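Side-chain contacts in pumilio homolog 23 (Arabidopsis thaliana, PDB 5WZJ), which recognises a specific sequence of 18S rRNA through its pumilio repeats and probably regulates translation and mRNA stability by binding 3'-UTRs: residues Leu155-Lys160 against Pro167-Ala172; Ser106-Leu111 against Ser149-Arg154. All blocks are in the same frame, centred on the assembly; numbering follows the deposited sequence.

Contact 1 (Leu155-Lys160 against Pro167-Ala172). With nucleotides of chain B.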
loop_
_atom_site.group_PDB
_atom_site.type_symbol
_atom_site.label_atom_id
_atom_site.label_comp_id
_atom_site.label_asym_id
_atom_site.label_seq_id
_atom_site.Cartn_x
_atom_site.Cartn_y
_atom_site.Cartn_z
ATOM N N LEU A 155 19.267 3.613 2.911
ATOM C CA LEU A 155 20.331 2.953 3.673
ATOM C C LEU A 155 19.776 1.927 4.657
ATOM O O LEU A 155 20.335 0.835 4.798
ATOM C CB LEU A 155 21.159 3.994 4.418
ATOM C CG LEU A 155 22.237 3.438 5.336
ATOM C CD1 LEU A 155 23.282 2.657 4.520
ATOM C CD2 LEU A 155 22.878 4.583 6.117
ATOM N N LEU A 156 18.707 2.282 5.384
ATOM C CA LEU A 156 18.046 1.321 6.260
ATOM C C LEU A 156 17.606 0.091 5.477
ATOM O O LEU A 156 17.818 -1.043 5.916
ATOM C CB LEU A 156 16.839 1.973 6.949
ATOM C CG LEU A 156 17.150 3.006 8.042
ATOM C CD1 LEU A 156 15.950 3.929 8.255
ATOM C CD2 LEU A 156 17.528 2.315 9.345
ATOM N N CYS A 157 16.977 0.300 4.312
ATOM C CA CYS A 157 16.524 -0.826 3.495
ATOM C C CYS A 157 17.694 -1.709 3.081
ATOM O O CYS A 157 17.604 -2.942 3.138
ATOM C CB CYS A 157 15.774 -0.323 2.254
ATOM S SG CYS A 157 14.123 0.335 2.571
ATOM N N LEU A 158 18.803 -1.096 2.670
ATOM C CA LEU A 158 19.975 -1.869 2.277
ATOM C C LEU A 158 20.513 -2.704 3.441
ATOM O O LEU A 158 20.896 -3.865 3.252
ATOM C CB LEU A 158 21.054 -0.930 1.743
ATOM C CG LEU A 158 22.332 -1.585 1.225
ATOM C CD1 LEU A 158 21.980 -2.685 0.249
ATOM C CD2 LEU A 158 23.248 -0.547 0.569
ATOM N N CYS A 159 20.563 -2.129 4.652
ATOM C CA CYS A 159 21.038 -2.886 5.812
ATOM C C CYS A 159 20.135 -4.076 6.117
ATOM O O CYS A 159 20.604 -5.104 6.617
ATOM C CB CYS A 159 21.134 -1.981 7.048
ATOM S SG CYS A 159 22.435 -0.719 6.981
ATOM N N LYS A 160 18.838 -3.943 5.856
ATOM C CA LYS A 160 17.924 -5.065 5.997
ATOM C C LYS A 160 18.154 -6.091 4.898
ATOM O O LYS A 160 17.749 -7.247 5.040
ATOM C CB LYS A 160 16.485 -4.543 5.969
ATOM C CG LYS A 160 15.376 -5.588 6.046
ATOM C CD LYS A 160 15.418 -6.387 7.339
ATOM C CE LYS A 160 14.217 -7.345 7.408
ATOM N NZ LYS A 160 14.140 -8.026 8.730
ATOM N N PRO A 167 7.165 1.103 -2.630
ATOM C CA PRO A 167 6.472 2.318 -2.169
ATOM C C PRO A 167 6.122 2.282 -0.689
ATOM O O PRO A 167 6.326 3.263 0.035
ATOM C CB PRO A 167 5.198 2.347 -3.028
ATOM C CG PRO A 167 5.462 1.416 -4.201
ATOM C CD PRO A 167 6.809 0.764 -4.019
ATOM N N GLU A 168 5.605 1.136 -0.236
ATOM C CA GLU A 168 5.163 1.001 1.147
ATOM C C GLU A 168 6.318 1.202 2.129
ATOM O O GLU A 168 6.137 1.798 3.196
ATOM C CB GLU A 168 4.509 -0.366 1.338
ATOM C CG GLU A 168 3.888 -0.589 2.701
ATOM C CD GLU A 168 3.665 -2.059 2.986
ATOM O OE1 GLU A 168 4.511 -2.666 3.684
ATOM O OE2 GLU A 168 2.655 -2.609 2.492
ATOM N N LEU A 169 7.520 0.727 1.782
ATOM C CA LEU A 169 8.668 0.891 2.667
ATOM C C LEU A 169 9.116 2.348 2.815
ATOM O O LEU A 169 9.774 2.667 3.813
ATOM C CB LEU A 169 9.840 0.032 2.177
ATOM C CG LEU A 169 9.772 -1.465 2.496
ATOM C CD1 LEU A 169 10.988 -2.205 1.959
ATOM C CD2 LEU A 169 9.645 -1.671 3.994
ATOM N N TYR A 170 8.755 3.238 1.880
ATOM C CA TYR A 170 9.316 4.610 1.857
ATOM C C TYR A 170 8.510 5.899 2.270
ATOM O O TYR A 170 9.007 6.982 2.003
ATOM C CB TYR A 170 9.855 4.884 0.444
ATOM C CG TYR A 170 11.201 4.237 0.135
ATOM C CD1 TYR A 170 11.277 2.941 -0.376
ATOM C CD2 TYR A 170 12.399 4.928 0.346
ATOM C CE1 TYR A 170 12.510 2.347 -0.665
ATOM C CE2 TYR A 170 13.642 4.340 0.048
ATOM C CZ TYR A 170 13.680 3.055 -0.455
ATOM O OH TYR A 170 14.888 2.469 -0.743
ATOM N N GLY A 171 7.305 5.881 2.841
ATOM C CA GLY A 171 6.287 4.865 2.772
ATOM C C GLY A 171 5.067 5.551 2.160
ATOM O O GLY A 171 4.388 6.366 2.798
ATOM N N ALA A 172 4.825 5.250 0.888
ATOM C CA ALA A 172 3.661 5.730 0.165
ATOM C C ALA A 172 2.484 4.778 0.370
ATOM O O ALA A 172 2.626 3.677 0.907
ATOM C CB ALA A 172 3.988 5.869 -1.322
ATOM P P C B 9 3.261 16.001 -0.733
ATOM O OP1 C B 9 3.098 17.294 -1.443
ATOM O OP2 C B 9 2.723 14.756 -1.341
ATOM O "O5'" C B 9 4.820 15.720 -0.503
ATOM C "C5'" C B 9 5.687 16.673 0.106
ATOM C "C4'" C B 9 7.094 16.124 0.165
ATOM O "O4'" C B 9 7.130 14.980 1.040
ATOM C "C3'" C B 9 7.658 15.648 -1.175
ATOM O "O3'" C B 9 8.494 16.659 -1.708
ATOM C "C2'" C B 9 8.436 14.358 -0.863
ATOM O "O2'" C B 9 9.841 14.555 -0.985
ATOM C "C1'" C B 9 8.085 14.057 0.603
ATOM N N1 C B 9 7.569 12.689 0.815
ATOM C C2 C B 9 8.518 11.742 1.171
ATOM O O2 C B 9 9.696 12.137 1.280
ATOM N N3 C B 9 8.127 10.459 1.388
ATOM C C4 C B 9 6.845 10.122 1.244
ATOM N N4 C B 9 6.496 8.850 1.456
ATOM C C5 C B 9 5.851 11.089 0.876
ATOM C C6 C B 9 6.250 12.353 0.670
#
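Cys157 meets both Leu169 and Tyr170 with one atom, its sulfur. The SG stands anti to the carbonyl carbon of its own residue (chi1 -73°), which carries it off helix 146-160 toward the loop that follows. There the Tyr170 ring takes it obliquely: SG lies 4.6 Å from the ring centroid and 34° off the ring normal, nearest the hydroxyl end of the ring, at CE1, CZ and OH. The closest of these is the hydroxyl, with Tyr170 OH 4.0 Å from Cys157 SG, and CE1 and CZ follow at almost the same range. Leu169 reaches the same sulfur with a single methyl, CD1 to Cys157 SG being 4.1 Å, so the cysteine meets an aliphatic branch and an aromatic ring from successive residues. Val162, from the intervening loop, touches both Cys157 and Leu169. While the Tyr170 ring turns back to the helix, its backbone serves the RNA: N4 of C9 of chain B donates to Tyr170 O over 3.2 Å, with a nearly straight N-H...O angle of 167°. Both segments belong to the third pumilio repeat, and the contact folds the tail of that repeat back on its own helix. Across it run only van der Waals touches and the oblique sulfur-aromatic approach, burying 112 Å² without a hydrogen bond, next to a backbone carbonyl that accepts from the cytosine's amino group.

Contact 2 (Ser106-Leu111 against Ser149-Arg154). With nucleotides of chain B.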
loop_
_atom_site.group_PDB
_atom_site.type_symbol
_atom_site.label_atom_id
_atom_site.label_comp_id
_atom_site.label_asym_id
_atom_site.label_seq_id
_atom_site.Cartn_x
_atom_site.Cartn_y
_atom_site.Cartn_z
ATOM N N SER A 106 22.623 6.734 -5.396
ATOM C CA SER A 106 23.202 5.914 -6.458
ATOM C C SER A 106 24.287 5.003 -5.904
ATOM O O SER A 106 24.422 3.855 -6.341
ATOM C CB SER A 106 23.761 6.798 -7.585
ATOM O OG SER A 106 22.706 7.301 -8.405
ATOM N N ALA A 107 25.061 5.486 -4.928
ATOM C CA ALA A 107 26.054 4.617 -4.300
ATOM C C ALA A 107 25.380 3.451 -3.594
ATOM O O ALA A 107 25.849 2.310 -3.683
ATOM C CB ALA A 107 26.924 5.401 -3.317
ATOM N N LEU A 108 24.260 3.718 -2.911
ATOM C CA LEU A 108 23.534 2.662 -2.211
ATOM C C LEU A 108 22.900 1.672 -3.185
ATOM O O LEU A 108 22.979 0.456 -2.980
ATOM C CB LEU A 108 22.472 3.281 -1.294
ATOM C CG LEU A 108 23.045 4.182 -0.188
ATOM C CD1 LEU A 108 21.923 4.818 0.664
ATOM C CD2 LEU A 108 23.985 3.378 0.694
ATOM N N LYS A 109 22.256 2.175 -4.247
ATOM C CA LYS A 109 21.667 1.292 -5.250
ATOM C C LYS A 109 22.720 0.397 -5.874
ATOM O O LYS A 109 22.464 -0.781 -6.143
ATOM C CB LYS A 109 20.989 2.109 -6.354
ATOM C CG LYS A 109 19.751 2.863 -5.944
ATOM C CD LYS A 109 19.175 3.572 -7.172
ATOM C CE LYS A 109 17.949 4.397 -6.827
ATOM N NZ LYS A 109 17.490 5.169 -8.028
ATOM N N SER A 110 23.898 0.964 -6.142
ATOM C CA SER A 110 24.999 0.212 -6.729
ATOM C C SER A 110 25.502 -0.880 -5.784
ATOM O O SER A 110 25.771 -2.005 -6.218
ATOM C CB SER A 110 26.124 1.183 -7.096
ATOM O OG SER A 110 27.179 0.555 -7.814
ATOM N N LEU A 111 25.653 -0.564 -4.490
ATOM C CA LEU A 111 25.961 -1.599 -3.501
ATOM C C LEU A 111 24.910 -2.693 -3.509
ATOM O O LEU A 111 25.234 -3.883 -3.428
ATOM C CB LEU A 111 26.024 -1.002 -2.094
ATOM C CG LEU A 111 27.291 -0.515 -1.439
ATOM C CD1 LEU A 111 26.942 -0.122 0.006
ATOM C CD2 LEU A 111 28.358 -1.591 -1.487
ATOM N N SER A 149 16.684 12.471 4.531
ATOM C CA SER A 149 15.699 11.475 4.947
ATOM C C SER A 149 15.515 10.389 3.891
ATOM O O SER A 149 15.269 9.228 4.235
ATOM C CB SER A 149 14.366 12.169 5.257
ATOM O OG SER A 149 13.287 11.249 5.370
ATOM N N HIS A 150 15.636 10.744 2.606
ATOM C CA HIS A 150 15.550 9.741 1.540
ATOM C C HIS A 150 16.755 8.819 1.572
ATOM O O HIS A 150 16.622 7.596 1.431
ATOM C CB HIS A 150 15.458 10.416 0.163
ATOM C CG HIS A 150 14.172 11.138 -0.071
ATOM N ND1 HIS A 150 13.004 10.489 -0.419
ATOM C CD2 HIS A 150 13.863 12.453 0.006
ATOM C CE1 HIS A 150 12.033 11.375 -0.548
ATOM N NE2 HIS A 150 12.528 12.573 -0.289
ATOM N N VAL A 151 17.949 9.404 1.714
ATOM C CA VAL A 151 19.178 8.624 1.794
ATOM C C VAL A 151 19.108 7.630 2.952
ATOM O O VAL A 151 19.494 6.462 2.814
ATOM C CB VAL A 151 20.387 9.572 1.914
ATOM C CG1 VAL A 151 21.680 8.790 2.114
ATOM C CG2 VAL A 151 20.488 10.483 0.661
ATOM N N LEU A 152 18.600 8.073 4.105
ATOM C CA LEU A 152 18.541 7.214 5.291
ATOM C C LEU A 152 17.560 6.061 5.102
ATOM O O LEU A 152 17.862 4.918 5.465
ATOM C CB LEU A 152 18.142 8.033 6.524
ATOM C CG LEU A 152 19.231 8.866 7.214
ATOM C CD1 LEU A 152 18.636 9.727 8.330
ATOM C CD2 LEU A 152 20.317 7.944 7.771
ATOM N N ARG A 153 16.389 6.343 4.529
ATOM C CA ARG A 153 15.435 5.286 4.193
ATOM C C ARG A 153 16.070 4.223 3.303
ATOM O O ARG A 153 15.952 3.021 3.570
ATOM C CB ARG A 153 14.201 5.898 3.518
ATOM C CG ARG A 153 13.250 6.553 4.539
ATOM C CD ARG A 153 12.066 7.245 3.871
ATOM N NE ARG A 153 12.337 8.656 3.616
ATOM C CZ ARG A 153 11.506 9.448 2.944
ATOM N NH1 ARG A 153 10.375 8.953 2.449
ATOM N NH2 ARG A 153 11.805 10.723 2.762
ATOM N N ARG A 154 16.738 4.647 2.226
ATOM C CA ARG A 154 17.393 3.680 1.346
ATOM C C ARG A 154 18.473 2.911 2.097
ATOM O O ARG A 154 18.561 1.681 1.983
ATOM C CB ARG A 154 17.978 4.375 0.111
ATOM C CG ARG A 154 18.634 3.393 -0.887
ATOM C CD ARG A 154 18.969 4.063 -2.237
ATOM N NE ARG A 154 17.801 4.671 -2.865
ATOM C CZ ARG A 154 16.887 3.990 -3.554
ATOM N NH1 ARG A 154 17.004 2.680 -3.696
ATOM N NH2 ARG A 154 15.845 4.614 -4.080
ATOM P P G B 10 8.677 16.880 -3.286
ATOM O OP1 G B 10 8.087 18.199 -3.579
ATOM O OP2 G B 10 8.290 15.671 -4.037
ATOM O "O5'" G B 10 10.261 16.979 -3.449
ATOM C "C5'" G B 10 11.036 17.924 -2.722
ATOM C "C4'" G B 10 12.496 17.817 -3.099
ATOM O "O4'" G B 10 12.981 16.507 -2.687
ATOM C "C3'" G B 10 12.788 17.927 -4.602
ATOM O "O3'" G B 10 14.065 18.531 -4.824
ATOM C "C2'" G B 10 12.870 16.472 -5.028
ATOM O "O2'" G B 10 13.629 16.237 -6.194
ATOM C "C1'" G B 10 13.520 15.833 -3.802
ATOM N N9 G B 10 13.243 14.400 -3.729
ATOM C C8 G B 10 12.020 13.803 -3.986
ATOM N N7 G B 10 12.089 12.503 -3.937
ATOM C C5 G B 10 13.424 12.229 -3.654
ATOM C C6 G B 10 14.085 10.989 -3.469
ATOM O O6 G B 10 13.601 9.861 -3.533
ATOM N N1 G B 10 15.436 11.153 -3.189
ATOM C C2 G B 10 16.079 12.361 -3.085
ATOM N N2 G B 10 17.395 12.323 -2.795
ATOM N N3 G B 10 15.469 13.523 -3.253
ATOM C C4 G B 10 14.158 13.386 -3.535
ATOM P P C B 9 3.261 16.001 -0.733
ATOM O OP1 C B 9 3.098 17.294 -1.443
ATOM O OP2 C B 9 2.723 14.756 -1.341
ATOM O "O5'" C B 9 4.820 15.720 -0.503
ATOM C "C5'" C B 9 5.687 16.673 0.106
ATOM C "C4'" C B 9 7.094 16.124 0.165
ATOM O "O4'" C B 9 7.130 14.980 1.040
ATOM C "C3'" C B 9 7.658 15.648 -1.175
ATOM O "O3'" C B 9 8.494 16.659 -1.708
ATOM C "C2'" C B 9 8.436 14.358 -0.863
ATOM O "O2'" C B 9 9.841 14.555 -0.985
ATOM C "C1'" C B 9 8.085 14.057 0.603
ATOM N N1 C B 9 7.569 12.689 0.815
ATOM C C2 C B 9 8.518 11.742 1.171
ATOM O O2 C B 9 9.696 12.137 1.280
ATOM N N3 C B 9 8.127 10.459 1.388
ATOM C C4 C B 9 6.845 10.122 1.244
ATOM N N4 C B 9 6.496 8.850 1.456
ATOM C C5 C B 9 5.851 11.089 0.876
ATOM C C6 C B 9 6.250 12.353 0.670
#
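Helices 100-112 and 146-160, from the second and third pumilio repeats, pack side by side through Leu108, Lys109, Val151 and Arg154. Their short segments run nearly parallel, 11° apart, with axes 10.3 Å from each other. The Leu108 and Arg154 side chains run antiparallel past each other: CB of Leu108 lies 3.7 Å from CD of Arg154, and its CD1 methyl comes down on Val151 O and CG1. Beyond this, Arg154 bends at chi3 (-56°) and offers a guanidinium face to Lys109, whose CE sits 3.4 Å above the plane over its centre. The lysine's like charge is probably offset by two acids that salt-bridge Arg154, Glu105 of helix 100-112 at NE and Asp165 at NH1. With the side chain cut back to alanine, both carboxylates would probably lose this mate, Leu108 the CG and CD methylenes against it, and Lys109 CE the guanidinium face beneath it. In the superhelix of repeats this same helix 146-160 faces the RNA. Arg153 addresses C9 of chain B with two bonds, NH1 to N3 and NH2 to O2, each 2.9 Å long. Its NE is tied back to Ser149 O, coming from above the carbonyl plane. His150 is sandwiched: Arg153 NH2 stands 3.3 Å above its ring centre, and C6 of the G10 base of chain B lies over the opposite face, offset toward the rim.

Helix 146-160 carries both contacts, contact 2 on its 149-154 turns and contact 1 on 155-160, with centres about 9 Å apart. They meet directly at Tyr170: its OH packs 3.5 Å from Arg154 CA. Its O lies only 2.4 Å from Arg153 NH1, a probable hydrogen bond whose shortness makes its detail doubtful. Leu108 CD1 of contact 2 also packs 3.7 Å from Leu155 N. Residues of segments 149-154 and 167-172 meet at C9 of chain B, where the helix and the loop after it together read the base-pairing edge of the cytosine, while contact 2 joins this repeat to the preceding one.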